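Long-range contacts in protein NRD1 (Saccharomyces cerevisiae, PDB 3CLJ), which probably binds the phosphorylated C-terminal domain of RNA polymerase II through this CTD-interacting domain, as part of the Nrd1-Nab3-Sen1 termination complex: residues A[36-47]-A[86-97]; A[101-109]-A[136-147]. All blocks are in the same frame, centred on the assembly; numbering follows the deposited sequence.

Contact 1: A[36-47]-A[86-97]; sequences IDIESKIISLII and KPGTCAHAINTL
I43, I47, T96 and L97 form the apolar centre where helices 39-47 and 90-97 lie side by side, their axes 9.6 Å apart and inclined by 22°; this is a near-parallel helix pair of the all-helical CTD-interacting domain. I43 divides its branches between two partners: CD1 meets L97 CD1 at 3.8 Å, while CG2, the branch anti to the backbone N, presses on T96 CG2. I47 crosses T96 at about a right angle, CD1 against its methyl, and its CG1 meets L97 CD2 where the two side chains cross at a slant. One turn nearer the N-termini the A93 methyl fits against I43 CG1 at 3.6 Å, and at the outer end I36 CD1 touches C90 SG.

The polar edge is built round E39, whose bent chain carries its carboxylate between loop and helix. OE2 sits beside A93 and accepts from a water that also lies 2.6 Å from T96 OG1. E39 OE1 is held by two donors: G88 N on its anti lone pair, at 2.8 Å, and H92 ND1 on the syn side, a little out of the carboxylate plane. The ring and carboxylate planes stand 68° apart, and P87 CA and T96 OG1 lie over opposite faces of the H92 ring, each off toward its rim. The H92 ND1 to E39 OE1 bond is 2.6 Å long, with an N-H...O angle of 155°.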
loop_
_atom_site.group_PDB
_atom_site.type_symbol
_atom_site.label_atom_id
_atom_site.label_comp_id
_atom_site.label_asym_id
_atom_site.label_seq_id
_atom_site.Cartn_x
_atom_site.Cartn_y
_atom_site.Cartn_z
ATOM N N ILE A 36 4.348 11.688 10.524
ATOM C CA ILE A 36 4.831 10.373 10.943
ATOM C C ILE A 36 4.389 10.051 12.392
ATOM O O ILE A 36 4.149 8.881 12.732
ATOM C CB ILE A 36 6.380 10.234 10.750
ATOM C CG1 ILE A 36 6.723 10.095 9.258
ATOM C CG2 ILE A 36 6.964 9.042 11.530
ATOM C CD1 ILE A 36 8.094 10.671 8.907
ATOM N N ASP A 37 4.255 11.085 13.226
ATOM C CA ASP A 37 3.822 10.898 14.636
ATOM C C ASP A 37 2.467 10.150 14.766
ATOM O O ASP A 37 2.316 9.309 15.631
ATOM C CB ASP A 37 3.909 12.212 15.468
ATOM C CG ASP A 37 2.837 13.271 15.091
ATOM O OD1 ASP A 37 2.559 13.585 13.906
ATOM O OD2 ASP A 37 2.281 13.857 16.036
ATOM N N ILE A 38 1.520 10.439 13.865
ATOM C CA ILE A 38 0.243 9.723 13.811
ATOM C C ILE A 38 0.188 8.632 12.702
ATOM O O ILE A 38 -0.896 8.268 12.235
ATOM C CB ILE A 38 -0.984 10.706 13.746
ATOM C CG1 ILE A 38 -0.821 11.659 12.560
ATOM C CG2 ILE A 38 -1.216 11.431 15.162
ATOM C CD1 ILE A 38 -2.114 12.116 11.971
ATOM N N GLU A 39 1.347 8.079 12.317
ATOM C CA GLU A 39 1.390 7.047 11.288
ATOM C C GLU A 39 0.451 5.884 11.618
ATOM O O GLU A 39 -0.032 5.201 10.718
ATOM C CB GLU A 39 2.808 6.481 11.086
ATOM C CG GLU A 39 3.482 5.926 12.336
ATOM C CD GLU A 39 3.046 4.500 12.733
ATOM O OE1 GLU A 39 3.359 4.068 13.877
ATOM O OE2 GLU A 39 2.412 3.834 11.903
ATOM N N SER A 40 0.206 5.645 12.903
ATOM C CA SER A 40 -0.534 4.460 13.284
ATOM C C SER A 40 -1.964 4.475 12.706
ATOM O O SER A 40 -2.480 3.456 12.260
ATOM C CB SER A 40 -0.455 4.264 14.794
ATOM O OG SER A 40 -1.608 3.622 15.286
ATOM N N LYS A 41 -2.586 5.650 12.687
ATOM C CA LYS A 41 -3.914 5.754 12.100
ATOM C C LYS A 41 -3.940 6.064 10.574
ATOM O O LYS A 41 -4.985 5.885 9.931
ATOM C CB LYS A 41 -4.852 6.650 12.955
ATOM C CG LYS A 41 -4.653 8.151 12.883
ATOM C CD LYS A 41 -5.642 8.856 13.861
ATOM C CE LYS A 41 -5.341 10.382 13.920
ATOM N NZ LYS A 41 -6.187 11.277 14.818
ATOM N N ILE A 42 -2.818 6.535 10.017
ATOM C CA ILE A 42 -2.653 6.648 8.560
ATOM C C ILE A 42 -2.562 5.227 7.966
ATOM O O ILE A 42 -3.235 4.912 6.956
ATOM C CB ILE A 42 -1.385 7.478 8.174
ATOM C CG1 ILE A 42 -1.602 8.995 8.505
ATOM C CG2 ILE A 42 -0.919 7.145 6.692
ATOM C CD1 ILE A 42 -0.320 9.779 8.885
ATOM N N ILE A 43 -1.768 4.390 8.622
ATOM C CA ILE A 43 -1.461 3.035 8.177
ATOM C C ILE A 43 -2.709 2.122 8.274
ATOM O O ILE A 43 -3.045 1.440 7.284
ATOM C CB ILE A 43 -0.175 2.485 8.916
ATOM C CG1 ILE A 43 1.089 3.295 8.478
ATOM C CG2 ILE A 43 0.004 0.948 8.741
ATOM C CD1 ILE A 43 1.562 3.007 7.056
ATOM N N SER A 44 -3.403 2.167 9.406
ATOM C CA SER A 44 -4.658 1.399 9.586
ATOM C C SER A 44 -5.687 1.785 8.521
ATOM O O SER A 44 -6.261 0.908 7.847
ATOM C CB SER A 44 -5.211 1.471 11.033
ATOM O OG SER A 44 -5.962 2.653 11.258
ATOM N N LEU A 45 -5.839 3.081 8.269
ATOM C CA LEU A 45 -6.751 3.499 7.217
ATOM C C LEU A 45 -6.430 2.997 5.810
ATOM O O LEU A 45 -7.340 2.549 5.102
ATOM C CB LEU A 45 -7.044 5.004 7.249
ATOM C CG LEU A 45 -8.127 5.524 6.272
ATOM C CD1 LEU A 45 -9.524 4.825 6.475
ATOM C CD2 LEU A 45 -8.297 7.087 6.366
ATOM N N ILE A 46 -5.153 3.047 5.403
ATOM C CA ILE A 46 -4.786 2.634 4.059
ATOM C C ILE A 46 -4.840 1.112 3.922
ATOM O O ILE A 46 -5.120 0.609 2.854
ATOM C CB ILE A 46 -3.440 3.299 3.540
ATOM C CG1 ILE A 46 -2.170 2.676 4.164
ATOM C CG2 ILE A 46 -3.531 4.866 3.653
ATOM C CD1 ILE A 46 -0.823 3.223 3.608
ATOM N N ILE A 47 -4.535 0.410 4.999
ATOM C CA ILE A 47 -4.737 -1.061 5.101
ATOM C C ILE A 47 -6.206 -1.419 4.883
ATOM O O ILE A 47 -6.547 -2.305 4.085
ATOM C CB ILE A 47 -4.229 -1.613 6.459
ATOM C CG1 ILE A 47 -2.675 -1.550 6.497
ATOM C CG2 ILE A 47 -4.673 -3.066 6.656
ATOM C CD1 ILE A 47 -2.048 -1.876 7.851
ATOM N N LYS A 86 8.594 2.036 17.993
ATOM C CA LYS A 86 7.370 2.403 18.714
ATOM C C LYS A 86 6.403 3.068 17.738
ATOM O O LYS A 86 6.833 3.561 16.685
ATOM C CB LYS A 86 7.660 3.374 19.870
ATOM C CG LYS A 86 8.987 3.182 20.591
ATOM C CD LYS A 86 8.944 2.200 21.762
ATOM C CE LYS A 86 9.879 2.700 22.866
ATOM N NZ LYS A 86 10.729 1.642 23.463
ATOM N N PRO A 87 5.089 3.040 18.057
ATOM C CA PRO A 87 4.125 3.824 17.285
ATOM C C PRO A 87 4.604 5.256 17.066
ATOM O O PRO A 87 5.238 5.833 17.949
ATOM C CB PRO A 87 2.864 3.767 18.149
ATOM C CG PRO A 87 2.947 2.399 18.793
ATOM C CD PRO A 87 4.421 2.209 19.081
ATOM N N GLY A 88 4.321 5.809 15.883
ATOM C CA GLY A 88 4.822 7.140 15.528
ATOM C C GLY A 88 6.227 7.135 14.920
ATOM O O GLY A 88 6.898 8.161 14.919
ATOM N N THR A 89 6.689 5.976 14.444
ATOM C CA THR A 89 7.898 5.888 13.609
ATOM C C THR A 89 7.609 5.234 12.234
ATOM O O THR A 89 6.651 4.443 12.093
ATOM C CB THR A 89 9.093 5.143 14.305
ATOM O OG1 THR A 89 8.812 3.741 14.446
ATOM C CG2 THR A 89 9.454 5.763 15.658
ATOM N N CYS A 90 8.441 5.555 11.235
ATOM C CA CYS A 90 8.448 4.872 9.943
ATOM C C CYS A 90 8.719 3.372 10.042
ATOM O O CYS A 90 8.192 2.605 9.257
ATOM C CB CYS A 90 9.484 5.494 8.987
ATOM S SG CYS A 90 9.248 7.241 8.604
ATOM N N ALA A 91 9.564 2.964 10.977
ATOM C CA ALA A 91 9.884 1.553 11.153
ATOM C C ALA A 91 8.636 0.747 11.552
ATOM O O ALA A 91 8.383 -0.322 11.005
ATOM C CB ALA A 91 10.986 1.391 12.185
ATOM N N HIS A 92 7.860 1.286 12.485
ATOM C CA HIS A 92 6.622 0.664 12.961
ATOM C C HIS A 92 5.587 0.597 11.808
ATOM O O HIS A 92 4.981 -0.455 11.568
ATOM C CB HIS A 92 6.087 1.449 14.160
ATOM C CG HIS A 92 4.810 0.910 14.714
ATOM N ND1 HIS A 92 3.592 1.540 14.534
ATOM C CD2 HIS A 92 4.556 -0.204 15.441
ATOM C CE1 HIS A 92 2.645 0.830 15.118
ATOM N NE2 HIS A 92 3.203 -0.226 15.685
ATOM N N ALA A 93 5.415 1.719 11.110
ATOM C CA ALA A 93 4.513 1.795 9.966
ATOM C C ALA A 93 4.801 0.669 8.976
ATOM O O ALA A 93 3.871 -0.029 8.548
ATOM C CB ALA A 93 4.604 3.170 9.286
ATOM N N ILE A 94 6.084 0.493 8.619
ATOM C CA ILE A 94 6.512 -0.538 7.657
ATOM C C ILE A 94 6.321 -1.941 8.235
ATOM O O ILE A 94 6.024 -2.869 7.498
ATOM C CB ILE A 94 8.005 -0.335 7.215
ATOM C CG1 ILE A 94 8.138 0.934 6.351
ATOM C CG2 ILE A 94 8.514 -1.524 6.389
ATOM C CD1 ILE A 94 9.592 1.442 6.308
ATOM N N ASN A 95 6.487 -2.077 9.546
ATOM C CA ASN A 95 6.266 -3.353 10.211
ATOM C C ASN A 95 4.824 -3.741 10.187
ATOM O O ASN A 95 4.530 -4.872 9.868
ATOM C CB ASN A 95 6.827 -3.354 11.653
ATOM C CG ASN A 95 8.307 -3.671 11.681
ATOM O OD1 ASN A 95 8.828 -4.291 10.727
ATOM N ND2 ASN A 95 9.016 -3.234 12.753
ATOM N N THR A 96 3.940 -2.773 10.440
ATOM C CA THR A 96 2.477 -2.971 10.392
ATOM C C THR A 96 2.002 -3.415 8.999
ATOM O O THR A 96 1.218 -4.344 8.880
ATOM C CB THR A 96 1.738 -1.690 10.823
ATOM O OG1 THR A 96 2.167 -1.347 12.138
ATOM C CG2 THR A 96 0.198 -1.843 10.841
ATOM N N LEU A 97 2.486 -2.727 7.971
ATOM C CA LEU A 97 2.168 -3.037 6.617
ATOM C C LEU A 97 2.679 -4.421 6.288
ATOM O O LEU A 97 1.922 -5.229 5.742
ATOM C CB LEU A 97 2.758 -2.008 5.656
ATOM C CG LEU A 97 2.149 -0.618 5.609
ATOM C CD1 LEU A 97 3.093 0.365 4.872
ATOM C CD2 LEU A 97 0.726 -0.664 4.983
HETATM O O HOH W 1 1.464 1.169 12.210
#

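Contact 2: A[101-109]-A[136-147]; sequences IQELLSDAI and SYLNAIRSKCFA
F146 turns the edge of its ring to the helix 101-109: CZ comes within 3.1 Å of S106 OG, which lies near the ring plane, and S106 CA is in that plane. One ring face is covered by I141 CA, 3.8 Å above its centre, and I109 CD1 approaches CE2 obliquely. CG of F146 is anti to the backbone N (chi1 174°), a setting that swings the ring back over I141. With an alanine here, the ring edge at S106 and the face over I141 are gone, which is likely to open a gap beside I109 CD1.

I141 crosses Q102 at about a right angle, setting CD1 against Q102 CG at 3.6 Å, while its CG2 branch reaches I109 CD1 and L105 CB. In this way the irregular chain 136-143 of this helical CTD-interacting domain runs along helix 90-111 in the same direction, and the final helix begins at K144. L138 likewise lies at about a right angle to L105, CD2 to CD1 at 3.9 Å, and the same CD2 touches Q102 CG. The Q102 amide points to the polar side, where one water donates to OE1 and accepts from Y137 N at 3.0 Å. S106 OG bonds back to Q102 O at 2.9 Å, tilted 31° from the carbonyl plane.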
loop_
_atom_site.group_PDB
_atom_site.type_symbol
_atom_site.label_atom_id
_atom_site.label_comp_id
_atom_site.label_asym_id
_atom_site.label_seq_id
_atom_site.Cartn_x
_atom_site.Cartn_y
_atom_site.Cartn_z
ATOM N N ILE A 101 0.627 -7.461 4.525
ATOM C CA ILE A 101 0.810 -7.387 3.086
ATOM C C ILE A 101 0.441 -8.689 2.299
ATOM O O ILE A 101 -0.031 -8.612 1.165
ATOM C CB ILE A 101 2.227 -6.846 2.674
ATOM C CG1 ILE A 101 2.155 -6.201 1.306
ATOM C CG2 ILE A 101 3.349 -7.927 2.752
ATOM C CD1 ILE A 101 1.109 -5.110 1.159
ATOM N N GLN A 102 0.703 -9.871 2.872
ATOM C CA GLN A 102 0.309 -11.075 2.176
ATOM C C GLN A 102 -1.211 -11.230 2.063
ATOM O O GLN A 102 -1.705 -11.632 0.992
ATOM C CB GLN A 102 0.899 -12.258 2.885
ATOM C CG GLN A 102 2.391 -12.244 2.750
ATOM C CD GLN A 102 3.041 -13.334 3.553
ATOM O OE1 GLN A 102 3.698 -13.063 4.553
ATOM N NE2 GLN A 102 2.806 -14.579 3.158
ATOM N N GLU A 103 -1.938 -10.912 3.149
ATOM C CA GLU A 103 -3.417 -10.842 3.134
ATOM C C GLU A 103 -3.910 -9.894 2.026
ATOM O O GLU A 103 -4.805 -10.224 1.206
ATOM C CB GLU A 103 -3.958 -10.356 4.492
ATOM C CG GLU A 103 -5.444 -9.994 4.504
ATOM C CD GLU A 103 -5.830 -9.055 5.642
ATOM O OE1 GLU A 103 -5.095 -9.012 6.683
ATOM O OE2 GLU A 103 -6.877 -8.372 5.472
ATOM N N LEU A 104 -3.326 -8.696 2.024
ATOM C CA LEU A 104 -3.781 -7.680 1.104
ATOM C C LEU A 104 -3.439 -8.059 -0.330
ATOM O O LEU A 104 -4.233 -7.811 -1.213
ATOM C CB LEU A 104 -3.157 -6.299 1.435
ATOM C CG LEU A 104 -3.464 -5.711 2.805
ATOM C CD1 LEU A 104 -2.837 -4.274 2.853
ATOM C CD2 LEU A 104 -4.959 -5.711 3.167
ATOM N N LEU A 105 -2.228 -8.547 -0.568
ATOM C CA LEU A 105 -1.854 -9.009 -1.927
ATOM C C LEU A 105 -2.691 -10.155 -2.459
ATOM O O LEU A 105 -3.124 -10.107 -3.609
ATOM C CB LEU A 105 -0.380 -9.479 -1.953
ATOM C CG LEU A 105 0.626 -8.314 -1.932
ATOM C CD1 LEU A 105 2.037 -8.814 -1.394
ATOM C CD2 LEU A 105 0.717 -7.614 -3.316
ATOM N N SER A 106 -2.885 -11.214 -1.649
ATOM C CA SER A 106 -3.660 -12.362 -2.097
ATOM C C SER A 106 -5.050 -11.932 -2.515
ATOM O O SER A 106 -5.529 -12.362 -3.559
ATOM C CB SER A 106 -3.719 -13.481 -1.025
ATOM O OG SER A 106 -2.358 -13.817 -0.723
ATOM N N ASP A 107 -5.696 -11.103 -1.694
ATOM C CA ASP A 107 -7.021 -10.610 -2.017
ATOM C C ASP A 107 -7.008 -9.692 -3.257
ATOM O O ASP A 107 -7.876 -9.803 -4.100
ATOM C CB ASP A 107 -7.646 -9.850 -0.832
ATOM C CG ASP A 107 -9.128 -9.668 -0.983
ATOM O OD1 ASP A 107 -9.808 -10.650 -1.392
ATOM O OD2 ASP A 107 -9.647 -8.584 -0.625
ATOM N N ALA A 108 -6.059 -8.766 -3.338
ATOM C CA ALA A 108 -6.004 -7.855 -4.495
ATOM C C ALA A 108 -5.863 -8.664 -5.785
ATOM O O ALA A 108 -6.556 -8.373 -6.766
ATOM C CB ALA A 108 -4.848 -6.826 -4.343
ATOM N N ILE A 109 -4.980 -9.696 -5.761
ATOM C CA ILE A 109 -4.724 -10.536 -6.934
ATOM C C ILE A 109 -5.991 -11.302 -7.329
ATOM O O ILE A 109 -6.396 -11.288 -8.507
ATOM C CB ILE A 109 -3.518 -11.447 -6.743
ATOM C CG1 ILE A 109 -2.232 -10.615 -6.831
ATOM C CG2 ILE A 109 -3.507 -12.571 -7.790
ATOM C CD1 ILE A 109 -0.972 -11.334 -6.228
ATOM N N SER A 136 9.170 -10.865 4.492
ATOM C CA SER A 136 8.076 -11.684 3.924
ATOM C C SER A 136 8.498 -12.458 2.689
ATOM O O SER A 136 9.163 -11.945 1.836
ATOM C CB SER A 136 6.926 -10.812 3.525
ATOM O OG SER A 136 6.327 -10.340 4.685
ATOM N N TYR A 137 8.112 -13.728 2.619
ATOM C CA TYR A 137 8.337 -14.452 1.371
ATOM C C TYR A 137 7.156 -14.120 0.458
ATOM O O TYR A 137 6.035 -14.515 0.730
ATOM C CB TYR A 137 8.440 -15.950 1.637
ATOM C CG TYR A 137 8.660 -16.755 0.364
ATOM C CD1 TYR A 137 9.846 -16.610 -0.370
ATOM C CD2 TYR A 137 7.683 -17.693 -0.084
ATOM C CE1 TYR A 137 10.085 -17.341 -1.513
ATOM C CE2 TYR A 137 7.918 -18.458 -1.240
ATOM C CZ TYR A 137 9.117 -18.269 -1.952
ATOM O OH TYR A 137 9.392 -18.988 -3.061
ATOM N N LEU A 138 7.428 -13.397 -0.628
ATOM C CA LEU A 138 6.407 -12.907 -1.530
ATOM C C LEU A 138 6.528 -13.604 -2.915
ATOM O O LEU A 138 5.700 -13.335 -3.795
ATOM C CB LEU A 138 6.530 -11.351 -1.740
ATOM C CG LEU A 138 6.184 -10.551 -0.437
ATOM C CD1 LEU A 138 6.097 -9.052 -0.717
ATOM C CD2 LEU A 138 4.860 -11.004 0.254
ATOM N N ASN A 139 7.536 -14.457 -3.089
ATOM C CA ASN A 139 7.807 -15.027 -4.383
ATOM C C ASN A 139 6.740 -16.055 -4.879
ATOM O O ASN A 139 6.605 -16.255 -6.085
ATOM C CB ASN A 139 9.217 -15.595 -4.385
ATOM C CG ASN A 139 9.644 -16.198 -5.731
ATOM O OD1 ASN A 139 9.951 -17.397 -5.815
ATOM N ND2 ASN A 139 9.742 -15.366 -6.752
ATOM N N ALA A 140 6.064 -16.725 -3.961
ATOM C CA ALA A 140 4.975 -17.660 -4.292
ATOM C C ALA A 140 3.702 -16.854 -4.680
ATOM O O ALA A 140 3.111 -17.135 -5.711
ATOM C CB ALA A 140 4.700 -18.629 -3.143
ATOM N N ILE A 141 3.390 -15.803 -3.918
ATOM C CA ILE A 141 2.295 -14.887 -4.206
ATOM C C ILE A 141 2.482 -14.237 -5.579
ATOM O O ILE A 141 1.532 -14.082 -6.334
ATOM C CB ILE A 141 2.146 -13.832 -3.092
ATOM C CG1 ILE A 141 1.665 -14.491 -1.815
ATOM C CG2 ILE A 141 1.210 -12.679 -3.501
ATOM C CD1 ILE A 141 1.857 -13.581 -0.564
ATOM N N ARG A 142 3.732 -13.924 -5.911
ATOM C CA ARG A 142 4.074 -13.363 -7.182
ATOM C C ARG A 142 3.758 -14.282 -8.387
ATOM O O ARG A 142 3.539 -13.806 -9.495
ATOM C CB ARG A 142 5.565 -12.978 -7.153
ATOM C CG ARG A 142 6.041 -12.101 -8.287
ATOM C CD ARG A 142 7.259 -12.706 -8.886
ATOM N NE ARG A 142 7.844 -11.883 -9.953
ATOM C CZ ARG A 142 8.746 -12.311 -10.848
ATOM N NH1 ARG A 142 9.189 -13.570 -10.833
ATOM N NH2 ARG A 142 9.223 -11.476 -11.777
ATOM N N SER A 143 3.739 -15.597 -8.216
ATOM C CA SER A 143 3.544 -16.465 -9.410
ATOM C C SER A 143 2.114 -16.388 -10.025
ATOM O O SER A 143 1.114 -16.153 -9.304
ATOM C CB SER A 143 3.992 -17.898 -9.136
ATOM O OG SER A 143 3.214 -18.436 -8.111
ATOM N N LYS A 144 2.067 -16.483 -11.361
ATOM C CA LYS A 144 0.832 -16.534 -12.217
ATOM C C LYS A 144 -0.066 -17.741 -11.875
ATOM O O LYS A 144 -1.302 -17.722 -12.091
ATOM C CB LYS A 144 1.176 -16.650 -13.728
ATOM C CG LYS A 144 1.470 -15.347 -14.413
ATOM C CD LYS A 144 1.626 -15.582 -15.933
ATOM C CE LYS A 144 1.212 -14.309 -16.716
ATOM N NZ LYS A 144 1.275 -14.406 -18.216
ATOM N N CYS A 145 0.588 -18.804 -11.412
ATOM C CA CYS A 145 -0.086 -19.972 -10.916
ATOM C C CYS A 145 -0.866 -19.664 -9.662
ATOM O O CYS A 145 -1.908 -20.265 -9.444
ATOM C CB CYS A 145 0.943 -21.050 -10.645
ATOM S SG CYS A 145 1.679 -21.565 -12.223
ATOM N N PHE A 146 -0.360 -18.708 -8.864
ATOM C CA PHE A 146 -0.983 -18.294 -7.587
ATOM C C PHE A 146 -2.335 -17.717 -7.859
ATOM O O PHE A 146 -3.333 -18.064 -7.170
ATOM C CB PHE A 146 -0.168 -17.215 -6.892
ATOM C CG PHE A 146 -0.826 -16.642 -5.658
ATOM C CD1 PHE A 146 -0.890 -17.383 -4.464
ATOM C CD2 PHE A 146 -1.334 -15.349 -5.654
ATOM C CE1 PHE A 146 -1.461 -16.839 -3.272
ATOM C CE2 PHE A 146 -1.922 -14.803 -4.482
ATOM C CZ PHE A 146 -1.972 -15.571 -3.283
ATOM N N ALA A 147 -2.318 -16.796 -8.846
ATOM C CA ALA A 147 -3.486 -16.005 -9.275
ATOM C C ALA A 147 -4.621 -16.949 -9.745
ATOM O O ALA A 147 -5.780 -16.778 -9.315
ATOM C CB ALA A 147 -3.081 -15.019 -10.355
HETATM O O HOH W 2 6.292 -14.859 4.679
#

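In the fold
Helix 90-111 is common to both contacts: its first turns pair with helix 39-52 in contact 1, and its later turns receive the C-terminal segment in contact 2. The two centres are about 22 Å apart, and the contacts come in series along the chain, contact 1 being complete before contact 2 begins. They meet directly where I47 O packs against L104 CD2, 3.9 Å away, and L104 also touches S50 and R51 of helix 39-52. Helix 58-77 lies against both, through Y72 at contact 1 and L62 at contact 2. Helix 90-111 thus packs on helix 39-52 at one end and on segment 136-147 at the other, all within one CTD-interacting domain.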